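Echicetin A-chain (Echis carinatus, PDB 1OZ7) forms one subunit of a heterodimeric snake-venom C-type-lectin-like protein that binds the platelet receptor GPIbalpha and, bound there alone, inhibits platelet aggregation. Local coordinates at residues Y12-F17 and K45-L50; I53-N58 and S107-W112; C78-R81 and S86-R89. All blocks are in the same frame, centred on the assembly; numbering follows the deposited sequence.

In the fold
The three contacts split between the two ends of an elongated chain. Contacts 1 and 2 belong to the compact C-type-lectin body, with centres about 9 Å apart, and both use helix 45-58: its first turns meet strand 12-21 of the four-stranded sheet, and its last turn meets the loop between strands 100-104 and 112-115 of the three-stranded sheet. The helix thus joins both sheets. Contact 1 closes along the chain before contact 2 opens. Contact 3 is nested inside the loop closed by contact 2, yet its centre lies about 34 Å from that of contact 2, in the long arm that reaches the partner subunit and carries the interchain disulfide of the heterodimer.

Contact 1: residues Y12-F17 and K45-L50; sequences YCYMLF and KKEEIL
Tyr14 reaches out from strand 12-21 to touch helix 45-58 twice, through its hydroxyl at Glu47 and through its ring at Leu50. From CB, with CG beside the backbone N (chi1 -53°), the side chain heads toward the helix. Leu50 CD1 sits almost exactly over the ring centre, 4.1 Å from the centroid and 5° off the normal, a CH-pi contact on one face. Farther out, CE2 and CZ of Tyr14 each lie 3.3 Å from Glu47 OE1, and the OH donates a hydrogen bond to that oxygen at 2.6 Å. OE1 lies at the ring edge, in its plane, whereas the ring and carboxylate planes stand perpendicular, and the hydroxyl meets OE1 from above the carboxylate plane. Glu47 gets there on an extended chain. Its OE1 also forms a salt bridge with Lys126 of strand 121-127, and OE2 accepts a hydrogen bond from Glu43 N, so the buried carboxylate is held at both oxygens; the nearby Lys126 would be expected to favour the charged form of Glu47. The arrangement is that of the C-type-lectin fold, in which a helix packs on the antiparallel sheet that brings N- and C-terminal strands together.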
ATOM      1  N   TYR A  12     -27.807  -1.085 -10.090  1.00 33.22           N
ATOM      2  CA  TYR A  12     -27.316  -0.090  -9.142  1.00 29.89           C
ATOM      3  C   TYR A  12     -27.304   1.227  -9.898  1.00 27.28           C
ATOM      4  O   TYR A  12     -27.156   1.235 -11.119  1.00 25.94           O
ATOM      5  CB  TYR A  12     -25.892  -0.424  -8.699  1.00 32.53           C
ATOM      6  CG  TYR A  12     -25.781  -1.165  -7.387  1.00 35.79           C
ATOM      7  CD1 TYR A  12     -25.991  -0.513  -6.175  1.00 37.76           C
ATOM      8  CD2 TYR A  12     -25.440  -2.515  -7.358  1.00 40.17           C
ATOM      9  CE1 TYR A  12     -25.862  -1.187  -4.960  1.00 41.16           C
ATOM     10  CE2 TYR A  12     -25.309  -3.199  -6.150  1.00 43.27           C
ATOM     11  CZ  TYR A  12     -25.521  -2.531  -4.957  1.00 43.77           C
ATOM     12  OH  TYR A  12     -25.393  -3.211  -3.764  1.00 46.56           O
ATOM     13  N   CYS A  13     -27.464   2.333  -9.182  1.00 26.03           N
ATOM     14  CA  CYS A  13     -27.452   3.654  -9.797  1.00 24.16           C
ATOM     15  C   CYS A  13     -26.145   4.327  -9.431  1.00 23.84           C
ATOM     16  O   CYS A  13     -25.709   4.245  -8.287  1.00 19.32           O
ATOM     17  CB  CYS A  13     -28.624   4.492  -9.296  1.00 26.23           C
ATOM     18  SG  CYS A  13     -30.255   3.774  -9.684  1.00 29.99           S
ATOM     19  N   TYR A  14     -25.528   4.994 -10.406  1.00 24.48           N
ATOM     20  CA  TYR A  14     -24.247   5.663 -10.204  1.00 24.48           C
ATOM     21  C   TYR A  14     -24.198   7.047 -10.814  1.00 25.17           C
ATOM     22  O   TYR A  14     -24.716   7.276 -11.910  1.00 24.36           O
ATOM     23  CB  TYR A  14     -23.100   4.897 -10.876  1.00 24.93           C
ATOM     24  CG  TYR A  14     -22.945   3.437 -10.537  1.00 24.96           C
ATOM     25  CD1 TYR A  14     -23.941   2.514 -10.846  1.00 24.81           C
ATOM     26  CD2 TYR A  14     -21.761   2.967  -9.964  1.00 25.06           C
ATOM     27  CE1 TYR A  14     -23.756   1.155 -10.598  1.00 26.10           C
ATOM     28  CE2 TYR A  14     -21.571   1.617  -9.711  1.00 24.64           C
ATOM     29  CZ  TYR A  14     -22.568   0.716 -10.030  1.00 25.61           C
ATOM     30  OH  TYR A  14     -22.371  -0.620  -9.787  1.00 23.75           O
ATOM     31  N   MET A  15     -23.536   7.962 -10.119  1.00 24.45           N
ATOM     32  CA  MET A  15     -23.347   9.288 -10.659  1.00 24.29           C
ATOM     33  C   MET A  15     -22.030   9.887 -10.203  1.00 23.95           C
ATOM     34  O   MET A  15     -21.654   9.799  -9.034  1.00 24.41           O
ATOM     35  CB  MET A  15     -24.485  10.224 -10.287  1.00 26.51           C
ATOM     36  CG  MET A  15     -24.285  11.611 -10.869  1.00 29.60           C
ATOM     37  SD  MET A  15     -25.803  12.559 -10.959  1.00 43.03           S
ATOM     38  CE  MET A  15     -25.696  13.220 -12.650  1.00 35.36           C
ATOM     39  N   LEU A  16     -21.325  10.484 -11.149  1.00 22.99           N
ATOM     40  CA  LEU A  16     -20.062  11.136 -10.873  1.00 23.17           C
ATOM     41  C   LEU A  16     -20.387  12.604 -10.663  1.00 22.35           C
ATOM     42  O   LEU A  16     -21.110  13.195 -11.451  1.00 23.24           O
ATOM     43  CB  LEU A  16     -19.123  10.977 -12.061  1.00 23.63           C
ATOM     44  N   PHE A  17     -19.862  13.188  -9.596  1.00 22.90           N
ATOM     45  CA  PHE A  17     -20.097  14.595  -9.301  1.00 22.57           C
ATOM     46  C   PHE A  17     -18.816  15.394  -9.418  1.00 24.91           C
ATOM     47  O   PHE A  17     -17.827  15.105  -8.745  1.00 24.40           O
ATOM     48  CB  PHE A  17     -20.665  14.735  -7.902  1.00 20.99           C
ATOM     49  CG  PHE A  17     -22.053  14.211  -7.781  1.00 23.02           C
ATOM     50  CD1 PHE A  17     -23.139  15.008  -8.124  1.00 21.91           C
ATOM     51  CD2 PHE A  17     -22.276  12.896  -7.398  1.00 22.30           C
ATOM     52  CE1 PHE A  17     -24.415  14.499  -8.089  1.00 21.58           C
ATOM     53  CE2 PHE A  17     -23.549  12.381  -7.363  1.00 20.23           C
ATOM     54  CZ  PHE A  17     -24.622  13.176  -7.708  1.00 19.76           C
ATOM     55  N   LYS A  45     -14.080  -6.295 -12.021  1.00 18.69           N
ATOM     56  CA  LYS A  45     -13.343  -5.669 -13.107  1.00 22.83           C
ATOM     57  C   LYS A  45     -14.351  -4.996 -14.032  1.00 21.94           C
ATOM     58  O   LYS A  45     -14.100  -3.918 -14.578  1.00 21.75           O
ATOM     59  CB  LYS A  45     -12.540  -6.729 -13.867  1.00 27.69           C
ATOM     60  CG  LYS A  45     -11.545  -6.179 -14.881  1.00 35.54           C
ATOM     61  CD  LYS A  45     -12.229  -5.598 -16.112  1.00 40.49           C
ATOM     62  CE  LYS A  45     -12.974  -6.668 -16.897  1.00 43.97           C
ATOM     63  NZ  LYS A  45     -13.701  -6.087 -18.060  1.00 47.03           N
ATOM     64  N   LYS A  46     -15.500  -5.640 -14.194  1.00 18.98           N
ATOM     65  CA  LYS A  46     -16.559  -5.106 -15.037  1.00 20.66           C
ATOM     66  C   LYS A  46     -17.083  -3.805 -14.445  1.00 19.45           C
ATOM     67  O   LYS A  46     -17.268  -2.828 -15.158  1.00 18.75           O
ATOM     68  CB  LYS A  46     -17.708  -6.112 -15.148  1.00 24.47           C
ATOM     69  CG  LYS A  46     -18.913  -5.585 -15.897  1.00 26.52           C
ATOM     70  CD  LYS A  46     -18.648  -5.526 -17.388  1.00 29.77           C
ATOM     71  CE  LYS A  46     -18.808  -6.892 -18.015  1.00 31.02           C
ATOM     72  NZ  LYS A  46     -20.207  -7.375 -17.855  1.00 31.78           N
ATOM     73  N   GLU A  47     -17.329  -3.791 -13.138  1.00 19.49           N
ATOM     74  CA  GLU A  47     -17.828  -2.581 -12.504  1.00 19.61           C
ATOM     75  C   GLU A  47     -16.745  -1.493 -12.545  1.00 18.97           C
ATOM     76  O   GLU A  47     -17.018  -0.345 -12.910  1.00 17.67           O
ATOM     77  CB  GLU A  47     -18.244  -2.850 -11.056  1.00 17.98           C
ATOM     78  CG  GLU A  47     -19.096  -1.719 -10.481  1.00 15.22           C
ATOM     79  CD  GLU A  47     -19.461  -1.925  -9.031  1.00 14.36           C
ATOM     80  OE1 GLU A  47     -20.225  -1.102  -8.486  1.00 20.27           O
ATOM     81  OE2 GLU A  47     -18.986  -2.898  -8.426  1.00  9.92           O
ATOM     82  N   GLU A  48     -15.523  -1.868 -12.174  1.00 17.87           N
ATOM     83  CA  GLU A  48     -14.387  -0.942 -12.185  1.00 18.83           C
ATOM     84  C   GLU A  48     -14.367  -0.237 -13.525  1.00 19.28           C
ATOM     85  O   GLU A  48     -14.088   0.963 -13.626  1.00 16.46           O
ATOM     86  CB  GLU A  48     -13.087  -1.710 -11.995  1.00 16.19           C
ATOM     87  N   ILE A  49     -14.673  -1.010 -14.561  1.00 20.85           N
ATOM     88  CA  ILE A  49     -14.703  -0.504 -15.915  1.00 21.59           C
ATOM     89  C   ILE A  49     -15.900   0.411 -16.173  1.00 21.91           C
ATOM     90  O   ILE A  49     -15.771   1.416 -16.860  1.00 22.51           O
ATOM     91  CB  ILE A  49     -14.666  -1.685 -16.906  1.00 23.56           C
ATOM     92  CG1 ILE A  49     -13.232  -1.887 -17.391  1.00 20.61           C
ATOM     93  CG2 ILE A  49     -15.632  -1.471 -18.046  1.00 27.58           C
ATOM     94  CD1 ILE A  49     -13.043  -3.143 -18.168  1.00 21.58           C
ATOM     95  N   LEU A  50     -17.056   0.084 -15.608  1.00 21.24           N
ATOM     96  CA  LEU A  50     -18.246   0.918 -15.810  1.00 22.18           C
ATOM     97  C   LEU A  50     -18.116   2.275 -15.106  1.00 23.10           C
ATOM     98  O   LEU A  50     -18.750   3.250 -15.504  1.00 22.51           O
ATOM     99  CB  LEU A  50     -19.497   0.164 -15.321  1.00 18.47           C
ATOM    100  CG  LEU A  50     -20.880   0.801 -15.128  1.00 15.42           C
ATOM    101  CD1 LEU A  50     -20.848   1.739 -13.942  1.00 14.72           C
ATOM    102  CD2 LEU A  50     -21.341   1.516 -16.376  1.00 14.24           C
TER

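Contact 2: residues I53-N58 and S107-W112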
ATOM      1  N   ILE A  53     -15.295   4.828 -16.971  1.00 25.56           N
ATOM      2  CA  ILE A  53     -15.915   5.341 -18.177  1.00 27.04           C
ATOM      3  C   ILE A  53     -16.984   6.371 -17.845  1.00 26.39           C
ATOM      4  O   ILE A  53     -17.242   7.278 -18.645  1.00 25.60           O
ATOM      5  CB  ILE A  53     -16.536   4.195 -19.011  1.00 29.24           C
ATOM      6  CG1 ILE A  53     -17.225   4.764 -20.254  1.00 32.05           C
ATOM      7  CG2 ILE A  53     -17.522   3.404 -18.162  1.00 33.24           C
ATOM      8  CD1 ILE A  53     -17.895   3.713 -21.120  1.00 36.80           C
ATOM      9  N   VAL A  54     -17.618   6.242 -16.680  1.00 24.83           N
ATOM     10  CA  VAL A  54     -18.627   7.225 -16.301  1.00 25.16           C
ATOM     11  C   VAL A  54     -17.861   8.450 -15.797  1.00 24.88           C
ATOM     12  O   VAL A  54     -18.354   9.574 -15.845  1.00 24.25           O
ATOM     13  CB  VAL A  54     -19.594   6.695 -15.193  1.00 25.09           C
ATOM     14  CG1 VAL A  54     -19.153   7.168 -13.813  1.00 27.66           C
ATOM     15  CG2 VAL A  54     -21.018   7.168 -15.474  1.00 23.03           C
ATOM     16  N   VAL A  55     -16.647   8.223 -15.305  1.00 24.34           N
ATOM     17  CA  VAL A  55     -15.816   9.321 -14.831  1.00 25.30           C
ATOM     18  C   VAL A  55     -15.318  10.061 -16.067  1.00 27.01           C
ATOM     19  O   VAL A  55     -15.422  11.281 -16.165  1.00 25.42           O
ATOM     20  CB  VAL A  55     -14.575   8.820 -14.045  1.00 25.54           C
ATOM     21  CG1 VAL A  55     -13.613   9.991 -13.797  1.00 24.08           C
ATOM     22  CG2 VAL A  55     -14.997   8.201 -12.718  1.00 23.61           C
ATOM     23  N   SER A  56     -14.795   9.288 -17.012  1.00 27.86           N
ATOM     24  CA  SER A  56     -14.250   9.791 -18.261  1.00 30.82           C
ATOM     25  C   SER A  56     -15.169  10.692 -19.079  1.00 33.71           C
ATOM     26  O   SER A  56     -14.697  11.541 -19.837  1.00 32.67           O
ATOM     27  CB  SER A  56     -13.833   8.608 -19.135  1.00 30.07           C
ATOM     28  OG  SER A  56     -12.941   7.756 -18.444  1.00 31.36           O
ATOM     29  N   GLU A  57     -16.475  10.513 -18.921  1.00 36.73           N
ATOM     30  CA  GLU A  57     -17.456  11.269 -19.693  1.00 39.81           C
ATOM     31  C   GLU A  57     -18.176  12.406 -18.985  1.00 39.34           C
ATOM     32  O   GLU A  57     -18.647  13.340 -19.635  1.00 39.58           O
ATOM     33  CB  GLU A  57     -18.502  10.289 -20.251  1.00 43.70           C
ATOM     34  CG  GLU A  57     -19.864  10.900 -20.586  1.00 48.99           C
ATOM     35  CD  GLU A  57     -20.922   9.847 -20.897  1.00 54.21           C
ATOM     36  OE1 GLU A  57     -22.105  10.215 -21.073  1.00 54.66           O
ATOM     37  OE2 GLU A  57     -20.572   8.648 -20.966  1.00 54.79           O
ATOM     38  N   ASN A  58     -18.259  12.343 -17.662  1.00 39.41           N
ATOM     39  CA  ASN A  58     -18.994  13.360 -16.915  1.00 38.97           C
ATOM     40  C   ASN A  58     -18.187  14.284 -16.018  1.00 38.47           C
ATOM     41  O   ASN A  58     -18.696  15.304 -15.547  1.00 37.70           O
ATOM     42  CB  ASN A  58     -20.089  12.666 -16.104  1.00 39.31           C
ATOM     43  CG  ASN A  58     -21.087  11.941 -16.992  1.00 39.66           C
ATOM     44  OD1 ASN A  58     -22.009  12.551 -17.533  1.00 41.75           O
ATOM     45  ND2 ASN A  58     -20.886  10.639 -17.168  1.00 39.20           N
ATOM     46  N   SER A 107      -3.977   5.979 -14.605  1.00 42.33           N
ATOM     47  CA  SER A 107      -4.302   4.643 -15.083  1.00 41.13           C
ATOM     48  C   SER A 107      -5.767   4.618 -15.495  1.00 40.56           C
ATOM     49  O   SER A 107      -6.521   3.722 -15.106  1.00 41.23           O
ATOM     50  CB  SER A 107      -4.064   3.610 -13.978  1.00 42.04           C
ATOM     51  OG  SER A 107      -5.016   3.760 -12.939  1.00 41.46           O
ATOM     52  N   VAL A 108      -6.160   5.617 -16.276  1.00 38.57           N
ATOM     53  CA  VAL A 108      -7.524   5.750 -16.764  1.00 38.46           C
ATOM     54  C   VAL A 108      -8.577   5.413 -15.714  1.00 36.91           C
ATOM     55  O   VAL A 108      -9.614   4.809 -16.010  1.00 35.72           O
ATOM     56  CB  VAL A 108      -7.756   4.882 -18.026  1.00 40.44           C
ATOM     57  CG1 VAL A 108      -7.739   3.409 -17.669  1.00 39.67           C
ATOM     58  CG2 VAL A 108      -9.075   5.281 -18.686  1.00 43.02           C
ATOM     59  N   PHE A 109      -8.286   5.795 -14.475  1.00 34.48           N
ATOM     60  CA  PHE A 109      -9.203   5.593 -13.365  1.00 31.99           C
ATOM     61  C   PHE A 109      -9.511   4.142 -13.020  1.00 29.90           C
ATOM     62  O   PHE A 109     -10.491   3.866 -12.338  1.00 28.92           O
ATOM     63  CB  PHE A 109     -10.514   6.339 -13.654  1.00 29.50           C
ATOM     64  CG  PHE A 109     -10.325   7.799 -13.971  1.00 29.41           C
ATOM     65  CD1 PHE A 109      -9.883   8.688 -12.996  1.00 27.76           C
ATOM     66  CD2 PHE A 109     -10.598   8.289 -15.247  1.00 28.47           C
ATOM     67  CE1 PHE A 109      -9.720  10.045 -13.289  1.00 26.91           C
ATOM     68  CE2 PHE A 109     -10.436   9.647 -15.546  1.00 26.11           C
ATOM     69  CZ  PHE A 109      -9.998  10.523 -14.562  1.00 25.02           C
ATOM     70  N   ARG A 110      -8.684   3.212 -13.467  1.00 30.66           N
ATOM     71  CA  ARG A 110      -8.947   1.809 -13.165  1.00 31.65           C
ATOM     72  C   ARG A 110      -8.252   1.309 -11.904  1.00 30.88           C
ATOM     73  O   ARG A 110      -8.717   0.358 -11.272  1.00 33.07           O
ATOM     74  CB  ARG A 110      -8.535   0.913 -14.330  1.00 32.25           C
ATOM     75  CG  ARG A 110      -9.371   1.033 -15.595  1.00 35.63           C
ATOM     76  CD  ARG A 110      -8.934  -0.073 -16.552  1.00 41.47           C
ATOM     77  NE  ARG A 110      -9.657  -0.094 -17.817  1.00 45.64           N
ATOM     78  CZ  ARG A 110      -9.444  -0.999 -18.767  1.00 48.51           C
ATOM     79  NH1 ARG A 110      -8.532  -1.945 -18.581  1.00 49.40           N
ATOM     80  NH2 ARG A 110     -10.134  -0.962 -19.900  1.00 48.67           N
ATOM     81  N   THR A 111      -7.144   1.936 -11.530  1.00 29.99           N
ATOM     82  CA  THR A 111      -6.417   1.491 -10.347  1.00 28.02           C
ATOM     83  C   THR A 111      -6.631   2.404  -9.140  1.00 26.75           C
ATOM     84  O   THR A 111      -7.099   3.528  -9.272  1.00 27.14           O
ATOM     85  CB  THR A 111      -4.909   1.371 -10.652  1.00 28.46           C
ATOM     86  OG1 THR A 111      -4.376   2.665 -10.940  1.00 33.10           O
ATOM     87  CG2 THR A 111      -4.679   0.457 -11.867  1.00 23.73           C
ATOM     88  N   TRP A 112      -6.298   1.909  -7.955  1.00 25.76           N
ATOM     89  CA  TRP A 112      -6.470   2.695  -6.740  1.00 23.62           C
ATOM     90  C   TRP A 112      -5.125   3.207  -6.233  1.00 23.30           C
ATOM     91  O   TRP A 112      -4.089   2.594  -6.477  1.00 23.39           O
ATOM     92  CB  TRP A 112      -7.148   1.846  -5.660  1.00 22.81           C
ATOM     93  CG  TRP A 112      -8.364   1.118  -6.156  1.00 23.92           C
ATOM     94  CD1 TRP A 112      -9.162   1.478  -7.207  1.00 25.60           C
ATOM     95  CD2 TRP A 112      -8.959  -0.054  -5.588  1.00 22.90           C
ATOM     96  NE1 TRP A 112     -10.218   0.608  -7.325  1.00 24.57           N
ATOM     97  CE2 TRP A 112     -10.120  -0.343  -6.345  1.00 24.15           C
ATOM     98  CE3 TRP A 112      -8.629  -0.887  -4.512  1.00 23.14           C
ATOM     99  CZ2 TRP A 112     -10.955  -1.432  -6.058  1.00 23.17           C
ATOM    100  CZ3 TRP A 112      -9.461  -1.970  -4.225  1.00 25.44           C
ATOM    101  CH2 TRP A 112     -10.611  -2.230  -4.998  1.00 25.28           C
TER
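With chi1 at 170°, Val55 turns CG1 opposite its amide nitrogen, while Phe109 carries CG beside its own N (chi1 -54°); together these torsions set the methyl against the ring. The contact belongs to the C-type-lectin-like fold, where the last turn of helix 45-58 meets the loop linking strands 100-104 and 112-115. That loop makes a type I' beta turn from Ser107 to Arg110, closed by a 2.8 Å hydrogen bond from Arg110 N to Ser107 O. Val108 and Phe109 occupy its two middle positions with positive phi, and the turn presents Phe109 to the helix. At the helix end, Asn58 folds its amide back on the backbone, ND2 donating a nearly straight hydrogen bond to Val54 O at 3.0 Å.

One branch of the valine does the work. CG1 stands over the middle of the Phe109 ring, 3.6 Å from the centroid and 9° off the normal, as a CH-pi contact. All six ring carbons lie at similar distances from it, the nearest being CE2 at 3.6 Å, so the methyl is centred on the face and not hooked over a rim. Ile65 of strand 64-71 touches both Val55 and Phe109, tying this apolar pair to the three-stranded sheet, and Asp52, earlier in the helix, also packs on Phe109.

Ser56 approaches the same ring differently, at its edge and near its plane. Its hydroxyl is engaged by the helix itself, in a hydrogen bond with Asp52 O, and what it offers the phenylalanine is van der Waals contact. The approach of Ser56 to the ring is closest between OG and Phe109 CD2, 4.0 Å apart.

Contact 3: residues C78-R81 and S86-R89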
ATOM      1  N   CYS A  78      -3.738  -5.113  12.974  1.00 35.07           N
ATOM      2  CA  CYS A  78      -3.259  -5.505  11.654  1.00 34.80           C
ATOM      3  C   CYS A  78      -1.744  -5.347  11.524  1.00 35.49           C
ATOM      4  O   CYS A  78      -1.241  -4.936  10.478  1.00 36.03           O
ATOM      5  CB  CYS A  78      -3.964  -4.659  10.596  1.00 33.92           C
ATOM      6  SG  CYS A  78      -5.790  -4.722  10.683  1.00 33.82           S
ATOM      7  N   SER A  79      -1.024  -5.689  12.588  1.00 35.62           N
ATOM      8  CA  SER A  79       0.430  -5.570  12.613  1.00 36.72           C
ATOM      9  C   SER A  79       1.131  -6.431  11.565  1.00 36.47           C
ATOM     10  O   SER A  79       0.998  -7.651  11.565  1.00 37.64           O
ATOM     11  CB  SER A  79       0.954  -5.931  14.005  1.00 36.77           C
ATOM     12  OG  SER A  79       2.363  -5.804  14.065  1.00 37.54           O
ATOM     13  N   SER A  80       1.889  -5.788  10.684  1.00 35.67           N
ATOM     14  CA  SER A  80       2.609  -6.495   9.629  1.00 35.25           C
ATOM     15  C   SER A  80       3.764  -7.293  10.225  1.00 36.02           C
ATOM     16  O   SER A  80       4.187  -7.042  11.355  1.00 37.07           O
ATOM     17  CB  SER A  80       3.144  -5.494   8.610  1.00 33.77           C
ATOM     18  OG  SER A  80       2.621  -4.204   8.879  1.00 34.43           O
ATOM     19  N   ARG A  81       4.278  -8.251   9.462  1.00 35.04           N
ATOM     20  CA  ARG A  81       5.372  -9.079   9.943  1.00 36.15           C
ATOM     21  C   ARG A  81       6.572  -9.095   9.005  1.00 35.55           C
ATOM     22  O   ARG A  81       6.426  -9.146   7.785  1.00 34.09           O
ATOM     23  CB  ARG A  81       4.899 -10.530  10.145  1.00 37.78           C
ATOM     24  CG  ARG A  81       3.849 -10.741  11.234  1.00 41.76           C
ATOM     25  CD  ARG A  81       3.419 -12.215  11.307  1.00 43.70           C
ATOM     26  NE  ARG A  81       4.198 -13.014  12.256  1.00 44.44           N
ATOM     27  CZ  ARG A  81       4.413 -14.326  12.133  1.00 47.07           C
ATOM     28  NH1 ARG A  81       3.915 -14.991  11.097  1.00 46.15           N
ATOM     29  NH2 ARG A  81       5.116 -14.985  13.052  1.00 46.02           N
ATOM     30  N   SER A  86       7.832  -9.250  14.275  1.00 38.68           N
ATOM     31  CA  SER A  86       6.790  -8.238  14.186  1.00 39.42           C
ATOM     32  C   SER A  86       7.294  -6.845  13.822  1.00 40.16           C
ATOM     33  O   SER A  86       8.392  -6.424  14.216  1.00 37.08           O
ATOM     34  CB  SER A  86       6.007  -8.177  15.498  1.00 40.57           C
ATOM     35  OG  SER A  86       5.226  -9.350  15.677  1.00 43.01           O
ATOM     36  N   PHE A  87       6.461  -6.129  13.074  1.00 42.15           N
ATOM     37  CA  PHE A  87       6.788  -4.793  12.605  1.00 44.06           C
ATOM     38  C   PHE A  87       6.435  -3.677  13.580  1.00 44.10           C
ATOM     39  O   PHE A  87       5.389  -3.043  13.445  1.00 44.65           O
ATOM     40  CB  PHE A  87       6.093  -4.551  11.264  1.00 45.52           C
ATOM     41  CG  PHE A  87       6.388  -3.209  10.662  1.00 47.89           C
ATOM     42  CD1 PHE A  87       7.696  -2.747  10.567  1.00 48.62           C
ATOM     43  CD2 PHE A  87       5.359  -2.416  10.172  1.00 48.65           C
ATOM     44  CE1 PHE A  87       7.971  -1.512   9.993  1.00 51.25           C
ATOM     45  CE2 PHE A  87       5.623  -1.181   9.596  1.00 51.36           C
ATOM     46  CZ  PHE A  87       6.930  -0.727   9.506  1.00 51.00           C
ATOM     47  N   PHE A  88       7.313  -3.439  14.553  1.00 44.28           N
ATOM     48  CA  PHE A  88       7.107  -2.388  15.547  1.00 44.25           C
ATOM     49  C   PHE A  88       8.028  -1.226  15.271  1.00 43.26           C
ATOM     50  O   PHE A  88       7.583  -0.147  14.879  1.00 43.12           O
ATOM     51  CB  PHE A  88       7.377  -2.907  16.953  1.00 45.54           C
ATOM     52  CG  PHE A  88       6.532  -4.071  17.323  1.00 50.13           C
ATOM     53  CD1 PHE A  88       5.160  -4.052  17.069  1.00 51.37           C
ATOM     54  CD2 PHE A  88       7.093  -5.191  17.920  1.00 50.89           C
ATOM     55  CE1 PHE A  88       4.358  -5.133  17.404  1.00 53.08           C
ATOM     56  CE2 PHE A  88       6.302  -6.276  18.259  1.00 53.27           C
ATOM     57  CZ  PHE A  88       4.929  -6.248  18.000  1.00 54.53           C
ATOM     58  N   ARG A  89       9.318  -1.431  15.503  1.00 42.12           N
ATOM     59  CA  ARG A  89      10.262  -0.371  15.227  1.00 42.04           C
ATOM     60  C   ARG A  89      10.144  -0.124  13.730  1.00 41.79           C
ATOM     61  O   ARG A  89      10.371  -1.027  12.917  1.00 40.98           O
ATOM     62  CB  ARG A  89      11.681  -0.803  15.580  1.00 42.81           C
ATOM     63  CG  ARG A  89      12.582   0.355  15.969  1.00 43.26           C
ATOM     64  CD  ARG A  89      13.153   1.112  14.779  1.00 43.33           C
ATOM     65  NE  ARG A  89      14.004   2.213  15.231  1.00 44.68           N
ATOM     66  CZ  ARG A  89      14.922   2.813  14.478  1.00 45.99           C
ATOM     67  NH1 ARG A  89      15.119   2.420  13.229  1.00 47.72           N
ATOM     68  NH2 ARG A  89      15.646   3.808  14.971  1.00 47.72           N
TER
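The long loop that joins strands 64-71 and 100-104 is the arm through which snaclec subunits pair, and in its outer part residues 78-81 meet residues 86-89. This is a local pairing within a C-type-lectin-like chain: a single beta bridge matches Arg81 with Ser86, and no regular strand develops on either side. Phe87 N donates to Ser80 O at 3.0 Å, the backbone hydrogen bond between the two segments. It is somewhat bent, with an angle of 149° at the hydrogen, and the donor is tilted 28° from the carbonyl plane. Ser79 OG adds a weak hydrogen bond to the same carbonyl oxygen.

Phe87 is the centre of an inverse gamma turn, whose bond from Phe88 N to Ser86 O is weak. The turn sends its two aromatic side chains different ways. Phe87 directs its CB toward the facing segment, 3.1 Å from Ser80 O. Its CG is anti to the backbone N (chi1 -179°), which leads the ring away again, leaving CD2 as the ring atom that meets Ser80 OG, at 3.5 Å and obliquely. Beyond this the ring packs against an aromatic side chain of the partner subunit, and Ser80 OG makes a weak hydrogen bond to an acidic side chain there. Cys78, just ahead of the residues that touch, is disulfide-bonded to that subunit, so the local fold of the arm is built into the dimer interface.

Phe88 starts away from residues 78-81, yet its ring atom CE1 comes to 3.9 Å from Ser79 OG, obliquely.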